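Local coordinates for protein cytochrome P450 (PDB 6G5O) that belongs to the cytochrome P450 family of haem proteins and holds protoporphyrin IX containing iron within a largely helical fold, at residues T68-I71 against P72-V75; G81-R84 against A85-E88. One frame throughout, in Å; residues are numbered along the deposited sequence.

Interaction 1 (T68-I71 against P72-V75). With HEM (protoporphyrin IX containing Fe), chain C.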
ATOM      1  N   THR A  68      15.658  -1.027 -13.901  1.00 42.73           N
ATOM      2  CA  THR A  68      15.183  -2.399 -13.699  1.00 40.63           C
ATOM      3  C   THR A  68      13.642  -2.548 -13.663  1.00 38.53           C
ATOM      4  O   THR A  68      12.940  -1.893 -12.859  1.00 39.08           O
ATOM      5  CB  THR A  68      15.735  -2.929 -12.372  1.00 45.54           C
ATOM      6  OG1 THR A  68      17.161  -2.758 -12.344  1.00 47.36           O
ATOM      7  CG2 THR A  68      15.367  -4.405 -12.142  1.00 43.02           C
ATOM      8  N   ARG A  69      13.142  -3.429 -14.521  1.00 33.05           N
ATOM      9  CA  ARG A  69      11.713  -3.700 -14.660  1.00 34.58           C
ATOM     10  C   ARG A  69      11.187  -4.424 -13.416  1.00 32.13           C
ATOM     11  O   ARG A  69      11.725  -5.454 -13.016  1.00 30.70           O
ATOM     12  CB  ARG A  69      11.462  -4.577 -15.886  1.00 33.18           C
ATOM     13  CG  ARG A  69      10.015  -5.014 -16.065  1.00 35.70           C
ATOM     14  CD  ARG A  69       9.804  -5.730 -17.405  1.00 37.22           C
ATOM     15  NE  ARG A  69      10.211  -4.867 -18.523  1.00 40.76           N
ATOM     16  CZ  ARG A  69       9.528  -3.812 -19.003  1.00 42.68           C
ATOM     17  NH1 ARG A  69       8.347  -3.437 -18.514  1.00 40.75           N
ATOM     18  NH2 ARG A  69      10.039  -3.105 -19.997  1.00 45.96           N
ATOM     19  N   GLN A  70      10.149  -3.880 -12.807  1.00 29.25           N
ATOM     20  CA  GLN A  70       9.583  -4.497 -11.615  1.00 29.38           C
ATOM     21  C   GLN A  70       8.633  -5.613 -11.978  1.00 27.76           C
ATOM     22  O   GLN A  70       7.975  -5.566 -13.030  1.00 31.95           O
ATOM     23  CB  GLN A  70       8.961  -3.446 -10.717  1.00 29.11           C
ATOM     24  CG  GLN A  70      10.055  -2.599 -10.128  1.00 29.33           C
ATOM     25  CD  GLN A  70       9.622  -1.560  -9.136  1.00 30.74           C
ATOM     26  OE1 GLN A  70       8.434  -1.433  -8.802  1.00 32.06           O
ATOM     27  NE2 GLN A  70      10.609  -0.797  -8.634  1.00 28.22           N
ATOM     28  N   ILE A  71       8.614  -6.652 -11.148  1.00 26.84           N
ATOM     29  CA  ILE A  71       7.913  -7.908 -11.444  1.00 27.92           C
ATOM     30  C   ILE A  71       7.067  -8.364 -10.227  1.00 28.04           C
ATOM     31  O   ILE A  71       7.619  -8.487  -9.136  1.00 22.92           O
ATOM     32  CB  ILE A  71       8.929  -8.990 -11.832  1.00 28.11           C
ATOM     33  CG1 ILE A  71       9.664  -8.541 -13.121  1.00 28.93           C
ATOM     34  CG2 ILE A  71       8.246 -10.341 -12.067  1.00 30.81           C
ATOM     35  CD1 ILE A  71      10.748  -9.475 -13.602  1.00 28.23           C
ATOM     36  N   PRO A  72       5.753  -8.601 -10.401  1.00 26.05           N
ATOM     37  CA  PRO A  72       5.042  -8.602 -11.698  1.00 26.74           C
ATOM     38  C   PRO A  72       4.447  -7.269 -12.161  1.00 25.91           C
ATOM     39  O   PRO A  72       3.790  -7.207 -13.203  1.00 28.87           O
ATOM     40  CB  PRO A  72       3.852  -9.561 -11.431  1.00 27.49           C
ATOM     41  CG  PRO A  72       4.044 -10.123 -10.093  1.00 24.91           C
ATOM     42  CD  PRO A  72       4.884  -9.137  -9.347  1.00 25.57           C
ATOM     43  N   PHE A  73       4.684  -6.228 -11.382  1.00 25.21           N
ATOM     44  CA  PHE A  73       4.114  -4.906 -11.552  1.00 29.08           C
ATOM     45  C   PHE A  73       4.155  -4.289 -12.952  1.00 29.70           C
ATOM     46  O   PHE A  73       3.167  -3.662 -13.386  1.00 28.84           O
ATOM     47  CB  PHE A  73       4.849  -4.009 -10.595  1.00 30.83           C
ATOM     48  CG  PHE A  73       4.393  -2.602 -10.576  1.00 35.69           C
ATOM     49  CD1 PHE A  73       3.061  -2.284 -10.408  1.00 36.62           C
ATOM     50  CD2 PHE A  73       5.347  -1.567 -10.617  1.00 40.02           C
ATOM     51  CE1 PHE A  73       2.673  -0.969 -10.365  1.00 35.05           C
ATOM     52  CE2 PHE A  73       4.963  -0.250 -10.549  1.00 38.73           C
ATOM     53  CZ  PHE A  73       3.614   0.043 -10.424  1.00 36.75           C
ATOM     54  N   GLU A  74       5.289  -4.458 -13.644  1.00 30.35           N
ATOM     55  CA  GLU A  74       5.526  -3.796 -14.937  1.00 31.33           C
ATOM     56  C   GLU A  74       5.534  -4.830 -16.024  1.00 30.12           C
ATOM     57  O   GLU A  74       6.358  -4.788 -16.926  1.00 28.77           O
ATOM     58  CB  GLU A  74       6.851  -2.974 -14.900  1.00 33.11           C
ATOM     59  CG  GLU A  74       6.637  -1.617 -14.237  1.00 35.57           C
ATOM     60  CD  GLU A  74       7.876  -0.818 -13.819  1.00 38.53           C
ATOM     61  OE1 GLU A  74       8.951  -1.401 -13.540  1.00 35.74           O
ATOM     62  OE2 GLU A  74       7.724   0.447 -13.715  1.00 42.93           O
ATOM     63  N   VAL A  75       4.610  -5.776 -15.935  1.00 33.37           N
ATOM     64  CA  VAL A  75       4.490  -6.849 -16.923  1.00 37.33           C
ATOM     65  C   VAL A  75       3.012  -7.065 -17.215  1.00 36.46           C
ATOM     66  O   VAL A  75       2.184  -7.012 -16.292  1.00 36.94           O
ATOM     67  CB  VAL A  75       5.141  -8.174 -16.428  1.00 37.21           C
ATOM     68  CG1 VAL A  75       5.058  -9.235 -17.498  1.00 38.19           C
ATOM     69  CG2 VAL A  75       6.605  -7.970 -16.062  1.00 39.85           C
TER
HETATM   70  CHA HEM C 401       0.024  -3.811  -6.130  1.00 18.88           C
HETATM   71  CHB HEM C 401      -2.028  -1.044  -2.745  1.00 19.82           C
HETATM   72  CHC HEM C 401       0.734  -3.077   0.637  1.00 20.18           C
HETATM   73  CHD HEM C 401       3.187  -5.358  -2.784  1.00 19.21           C
HETATM   74  C1A HEM C 401      -0.787  -2.901  -5.490  1.00 19.44           C
HETATM   75  C2A HEM C 401      -1.787  -2.110  -6.126  1.00 20.26           C
HETATM   76  C3A HEM C 401      -2.343  -1.369  -5.180  1.00 19.80           C
HETATM   77  C4A HEM C 401      -1.715  -1.644  -3.944  1.00 21.18           C
HETATM   78  CMA HEM C 401      -3.460  -0.409  -5.423  1.00 22.17           C
HETATM   79  CAA HEM C 401      -2.228  -2.111  -7.589  1.00 23.75           C
HETATM   80  CBA HEM C 401      -1.197  -1.384  -8.437  1.00 26.26           C
HETATM   81  CGA HEM C 401      -1.548  -1.451  -9.907  1.00 30.25           C
HETATM   82  O1A HEM C 401      -0.656  -1.297 -10.737  1.00 30.69           O
HETATM   83  O2A HEM C 401      -2.699  -1.675 -10.322  1.00 30.72           O
HETATM   84  C1B HEM C 401      -1.451  -1.363  -1.532  1.00 18.35           C
HETATM   85  C2B HEM C 401      -1.947  -0.850  -0.316  1.00 19.74           C
HETATM   86  C3B HEM C 401      -1.159  -1.399   0.669  1.00 20.87           C
HETATM   87  C4B HEM C 401      -0.186  -2.286  -0.043  1.00 19.42           C
HETATM   88  CMB HEM C 401      -3.061   0.140  -0.156  1.00 20.54           C
HETATM   89  CAB HEM C 401      -1.178  -1.310   2.127  1.00 22.72           C
HETATM   90  CBB HEM C 401      -2.139  -0.775   2.854  1.00 25.57           C
HETATM   91  C1C HEM C 401       1.650  -3.887   0.018  1.00 20.54           C
HETATM   92  C2C HEM C 401       2.711  -4.531   0.652  1.00 20.90           C
HETATM   93  C3C HEM C 401       3.453  -5.142  -0.328  1.00 21.01           C
HETATM   94  C4C HEM C 401       2.795  -4.871  -1.556  1.00 20.55           C
HETATM   95  CMC HEM C 401       2.992  -4.568   2.121  1.00 22.16           C
HETATM   96  CAC HEM C 401       4.650  -5.980  -0.175  1.00 22.33           C
HETATM   97  CBC HEM C 401       5.283  -6.297   0.949  1.00 22.76           C
HETATM   98  C1D HEM C 401       2.459  -5.149  -3.966  1.00 18.24           C
HETATM   99  C2D HEM C 401       2.840  -5.792  -5.236  1.00 19.17           C
HETATM  100  C3D HEM C 401       1.961  -5.393  -6.171  1.00 19.33           C
HETATM  101  C4D HEM C 401       1.073  -4.455  -5.474  1.00 18.33           C
HETATM  102  CMD HEM C 401       3.966  -6.757  -5.394  1.00 17.99           C
HETATM  103  CAD HEM C 401       1.944  -5.798  -7.633  1.00 20.49           C
HETATM  104  CBD HEM C 401       0.962  -6.923  -7.998  1.00 19.58           C
HETATM  105  CGD HEM C 401       1.089  -7.296  -9.488  1.00 21.83           C
HETATM  106  O1D HEM C 401       1.712  -6.530 -10.304  1.00 25.16           O
HETATM  107  O2D HEM C 401       0.587  -8.371  -9.966  1.00 20.64           O
HETATM  108  NA  HEM C 401      -0.722  -2.566  -4.147  1.00 19.16           N
HETATM  109  NB  HEM C 401      -0.419  -2.185  -1.332  1.00 18.67           N
HETATM  110  NC  HEM C 401       1.715  -4.065  -1.318  1.00 18.91           N
HETATM  111  ND  HEM C 401       1.402  -4.379  -4.175  1.00 19.42           N
HETATM  112 FE   HEM C 401       0.517  -3.338  -2.837  1.00 22.50          FE
HETATM  113  O   HOH W   1       1.724  -1.462  -3.133  1.00 32.98           O
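In the loop that P450s place between their B and C helices, a cis peptide bond between I71 and P72 doubles the chain back so that Q70 meets E74 through both of its backbone polar groups. The backbone N-H of Q70 points to E74 OE1 (Q70 N to E74 OE1, 2.8 Å) in a nearly straight bond of 170° that uses the anti lone pair of the carboxylate. In return E74 N donates to Q70 O at 3.0 Å, approaching from above the carbonyl plane. P72 to V75 form a type I beta turn, and the start of the turn lies close to one haem propionate: F73 CA is 3.2 Å from HEM O1D. With CG anti to the backbone N (chi1 -178°), the F73 ring runs beside the Q70 side-chain amide and points the same way, Q70 OE1 lying 3.6 Å from F73 CD2. The opposite edge of the ring, at CE1, meets the second propionate, F73 CE1 to HEM O1A being 3.4 Å. R69 bends at chi3 (-57°) and reaches E74 O with NH1, 2.9 Å away in the guanidinium plane; the same nitrogen also serves A52 O. V75 CG2 packs against the same arginine, 4.1 Å from R69 CD; the two side chains cross at about a right angle. The remaining carboxylate oxygen of E74 is taken by a salt bridge to R66 and by the amide of G55.

Interaction 2 (G81-R84 against A85-E88). With HEM (protoporphyrin IX containing Fe), chain C.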
ATOM      1  N   GLY A  81       0.892 -13.510 -15.574  1.00 30.72           N
ATOM      2  CA  GLY A  81       0.347 -14.601 -14.747  1.00 27.89           C
ATOM      3  C   GLY A  81       1.347 -15.653 -14.374  1.00 30.64           C
ATOM      4  O   GLY A  81       1.233 -16.236 -13.307  1.00 31.36           O
ATOM      5  N   VAL A  82       2.324 -15.913 -15.264  1.00 32.04           N
ATOM      6  CA  VAL A  82       3.397 -16.861 -15.011  1.00 30.29           C
ATOM      7  C   VAL A  82       4.313 -16.373 -13.852  1.00 29.17           C
ATOM      8  O   VAL A  82       4.541 -17.119 -12.901  1.00 31.57           O
ATOM      9  CB  VAL A  82       4.258 -17.096 -16.279  1.00 36.40           C
ATOM     10  CG1 VAL A  82       5.374 -18.088 -15.977  1.00 34.86           C
ATOM     11  CG2 VAL A  82       3.424 -17.613 -17.473  1.00 38.18           C
ATOM     12  N   TYR A  83       4.835 -15.140 -13.910  1.00 27.33           N
ATOM     13  CA  TYR A  83       5.631 -14.605 -12.785  1.00 26.82           C
ATOM     14  C   TYR A  83       4.775 -14.571 -11.484  1.00 27.28           C
ATOM     15  O   TYR A  83       5.239 -14.831 -10.387  1.00 31.41           O
ATOM     16  CB  TYR A  83       6.075 -13.186 -13.059  1.00 27.63           C
ATOM     17  CG  TYR A  83       7.272 -12.998 -13.964  1.00 29.84           C
ATOM     18  CD1 TYR A  83       8.485 -13.601 -13.665  1.00 29.54           C
ATOM     19  CD2 TYR A  83       7.205 -12.164 -15.075  1.00 26.45           C
ATOM     20  CE1 TYR A  83       9.598 -13.392 -14.454  1.00 31.19           C
ATOM     21  CE2 TYR A  83       8.313 -11.959 -15.885  1.00 28.93           C
ATOM     22  CZ  TYR A  83       9.512 -12.576 -15.564  1.00 31.55           C
ATOM     23  OH  TYR A  83      10.637 -12.409 -16.329  1.00 35.82           O
ATOM     24  N   ARG A  84       3.528 -14.183 -11.645  1.00 28.05           N
ATOM     25  CA  ARG A  84       2.633 -14.059 -10.524  1.00 29.89           C
ATOM     26  C   ARG A  84       2.426 -15.415  -9.832  1.00 30.27           C
ATOM     27  O   ARG A  84       2.439 -15.473  -8.603  1.00 30.09           O
ATOM     28  CB  ARG A  84       1.302 -13.437 -10.933  1.00 27.84           C
ATOM     29  CG  ARG A  84       0.487 -13.182  -9.657  1.00 31.42           C
ATOM     30  CD  ARG A  84      -0.410 -11.974  -9.715  1.00 30.69           C
ATOM     31  NE  ARG A  84      -1.293 -12.015  -8.584  1.00 29.49           N
ATOM     32  CZ  ARG A  84      -1.846 -10.966  -7.997  1.00 27.99           C
ATOM     33  NH1 ARG A  84      -1.582  -9.733  -8.397  1.00 26.48           N
ATOM     34  NH2 ARG A  84      -2.641 -11.178  -6.945  1.00 28.50           N
ATOM     35  N   ALA A  85       2.274 -16.498 -10.610  1.00 29.36           N
ATOM     36  CA  ALA A  85       2.108 -17.860 -10.038  1.00 30.99           C
ATOM     37  C   ALA A  85       3.346 -18.322  -9.298  1.00 30.22           C
ATOM     38  O   ALA A  85       3.236 -19.067  -8.319  1.00 31.12           O
ATOM     39  CB  ALA A  85       1.747 -18.894 -11.115  1.00 32.17           C
ATOM     40  N   ILE A  86       4.524 -17.871  -9.733  1.00 30.25           N
ATOM     41  CA  ILE A  86       5.741 -18.129  -8.976  1.00 29.64           C
ATOM     42  C   ILE A  86       5.738 -17.497  -7.578  1.00 28.17           C
ATOM     43  O   ILE A  86       6.094 -18.144  -6.625  1.00 26.99           O
ATOM     44  CB  ILE A  86       6.993 -17.591  -9.685  1.00 31.93           C
ATOM     45  CG1 ILE A  86       7.315 -18.409 -10.926  1.00 35.89           C
ATOM     46  CG2 ILE A  86       8.201 -17.666  -8.747  1.00 31.26           C
ATOM     47  CD1 ILE A  86       8.165 -17.637 -11.923  1.00 37.66           C
ATOM     48  N   VAL A  87       5.381 -16.232  -7.474  1.00 26.61           N
ATOM     49  CA  VAL A  87       5.542 -15.520  -6.201  1.00 29.71           C
ATOM     50  C   VAL A  87       4.292 -15.552  -5.298  1.00 28.90           C
ATOM     51  O   VAL A  87       4.369 -15.201  -4.142  1.00 25.01           O
ATOM     52  CB  VAL A  87       5.965 -14.049  -6.447  1.00 31.54           C
ATOM     53  CG1 VAL A  87       7.307 -14.017  -7.213  1.00 33.30           C
ATOM     54  CG2 VAL A  87       4.888 -13.282  -7.202  1.00 30.52           C
ATOM     55  N   GLU A  88       3.140 -15.959  -5.826  1.00 30.85           N
ATOM     56  CA  GLU A  88       1.925 -15.831  -5.055  1.00 35.03           C
ATOM     57  C   GLU A  88       1.879 -16.705  -3.792  1.00 34.65           C
ATOM     58  O   GLU A  88       1.342 -16.249  -2.780  1.00 33.45           O
ATOM     59  CB  GLU A  88       0.666 -16.021  -5.891  1.00 41.02           C
ATOM     60  CG  GLU A  88      -0.545 -15.362  -5.210  1.00 47.71           C
ATOM     61  CD  GLU A  88      -1.712 -15.060  -6.115  1.00 54.74           C
ATOM     62  OE1 GLU A  88      -1.609 -15.191  -7.368  1.00 60.62           O
ATOM     63  OE2 GLU A  88      -2.760 -14.703  -5.528  1.00 67.16           O
TER
HETATM   64  CHA HEM C 401       0.024  -3.811  -6.130  1.00 18.88           C
HETATM   65  CHB HEM C 401      -2.028  -1.044  -2.745  1.00 19.82           C
HETATM   66  CHC HEM C 401       0.734  -3.077   0.637  1.00 20.18           C
HETATM   67  CHD HEM C 401       3.187  -5.358  -2.784  1.00 19.21           C
HETATM   68  C1A HEM C 401      -0.787  -2.901  -5.490  1.00 19.44           C
HETATM   69  C2A HEM C 401      -1.787  -2.110  -6.126  1.00 20.26           C
HETATM   70  C3A HEM C 401      -2.343  -1.369  -5.180  1.00 19.80           C
HETATM   71  C4A HEM C 401      -1.715  -1.644  -3.944  1.00 21.18           C
HETATM   72  CMA HEM C 401      -3.460  -0.409  -5.423  1.00 22.17           C
HETATM   73  CAA HEM C 401      -2.228  -2.111  -7.589  1.00 23.75           C
HETATM   74  CBA HEM C 401      -1.197  -1.384  -8.437  1.00 26.26           C
HETATM   75  CGA HEM C 401      -1.548  -1.451  -9.907  1.00 30.25           C
HETATM   76  O1A HEM C 401      -0.656  -1.297 -10.737  1.00 30.69           O
HETATM   77  O2A HEM C 401      -2.699  -1.675 -10.322  1.00 30.72           O
HETATM   78  C1B HEM C 401      -1.451  -1.363  -1.532  1.00 18.35           C
HETATM   79  C2B HEM C 401      -1.947  -0.850  -0.316  1.00 19.74           C
HETATM   80  C3B HEM C 401      -1.159  -1.399   0.669  1.00 20.87           C
HETATM   81  C4B HEM C 401      -0.186  -2.286  -0.043  1.00 19.42           C
HETATM   82  CMB HEM C 401      -3.061   0.140  -0.156  1.00 20.54           C
HETATM   83  CAB HEM C 401      -1.178  -1.310   2.127  1.00 22.72           C
HETATM   84  CBB HEM C 401      -2.139  -0.775   2.854  1.00 25.57           C
HETATM   85  C1C HEM C 401       1.650  -3.887   0.018  1.00 20.54           C
HETATM   86  C2C HEM C 401       2.711  -4.531   0.652  1.00 20.90           C
HETATM   87  C3C HEM C 401       3.453  -5.142  -0.328  1.00 21.01           C
HETATM   88  C4C HEM C 401       2.795  -4.871  -1.556  1.00 20.55           C
HETATM   89  CMC HEM C 401       2.992  -4.568   2.121  1.00 22.16           C
HETATM   90  CAC HEM C 401       4.650  -5.980  -0.175  1.00 22.33           C
HETATM   91  CBC HEM C 401       5.283  -6.297   0.949  1.00 22.76           C
HETATM   92  C1D HEM C 401       2.459  -5.149  -3.966  1.00 18.24           C
HETATM   93  C2D HEM C 401       2.840  -5.792  -5.236  1.00 19.17           C
HETATM   94  C3D HEM C 401       1.961  -5.393  -6.171  1.00 19.33           C
HETATM   95  C4D HEM C 401       1.073  -4.455  -5.474  1.00 18.33           C
HETATM   96  CMD HEM C 401       3.966  -6.757  -5.394  1.00 17.99           C
HETATM   97  CAD HEM C 401       1.944  -5.798  -7.633  1.00 20.49           C
HETATM   98  CBD HEM C 401       0.962  -6.923  -7.998  1.00 19.58           C
HETATM   99  CGD HEM C 401       1.089  -7.296  -9.488  1.00 21.83           C
HETATM  100  O1D HEM C 401       1.712  -6.530 -10.304  1.00 25.16           O
HETATM  101  O2D HEM C 401       0.587  -8.371  -9.966  1.00 20.64           O
HETATM  102  NA  HEM C 401      -0.722  -2.566  -4.147  1.00 19.16           N
HETATM  103  NB  HEM C 401      -0.419  -2.185  -1.332  1.00 18.67           N
HETATM  104  NC  HEM C 401       1.715  -4.065  -1.318  1.00 18.91           N
HETATM  105  ND  HEM C 401       1.402  -4.379  -4.175  1.00 19.42           N
HETATM  106 FE   HEM C 401       0.517  -3.338  -2.837  1.00 22.50          FE
HETATM  107  O   HOH W   1       1.724  -1.462  -3.133  1.00 32.98           O
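R84 and E88 stand one helical turn apart, and their ionic contact is of the i to i+4 kind that helices make readily. It is a long one: R84 NE to E88 OE1 measures 3.4 Å, a weak though almost straight bond (170°) lying in the plane of the guanidinium. The two flat groups are turned 76° against each other, which is unfavourable for a two-pronged bridge, and the second oxygen gains little, R84 NH2 to E88 OE2 being 3.8 Å. The CG of R84 swings clear of the backbone N (chi1 -173°), and the chain then bends at chi2, carrying the guanidinium past E88 to the haem.

Backbone bonds supply the frame. A85 N donates to G81 O at 2.9 Å, I86 N to V82 O, and V87 N to Y83 O; E88 N to R84 O is weaker by its angle. The apolar contact is modest: I86 CD1 comes obliquely to the Y83 ring, 4.4 Å from Y83 CD1. That ring also stacks on F200, and its hydroxyl is hydrogen-bonded to E209. Separately, aliphatic carbons pack against backbone carbonyl oxygens, I86 CB lying 3.3 Å from Y83 O and V87 CG2 fitting against the oxygens of Y83 and R84.

The remaining interaction is with the cofactor. R84 NH1 donates to HEM O2D at 3.0 Å, and the same nitrogen also meets N329 O, so the buried guanidinium is drawn on by a propionate, a carboxylate and a backbone carbonyl. The positive charge of R84 would be expected to offset the negative charge of the propionate. H80, one turn earlier, binds the haem too, and the pair forms the HxxxR signature of the C helix in many bacterial P450s.

From the N terminus the chain passes the first strands of the mixed sheet, leaves its edge strand 48-49 and enters the long loop where interaction 1 closes a tight turn. A few residues later it becomes helix 79-92, within which interaction 2 spans successive helical turns. The two lie in series, neither nested nor crossed, their centres about 12 Å apart. They also touch directly: I71 CG2 lies 3.4 Å from Y83 CG, and P72 packs beside R84. Interaction 1 approaches both propionates and interaction 2 reaches one of them, so that loop and helix together wall this edge of the cofactor. Helix 207-220 touches both, through Q70 of the first and Y83 of the second.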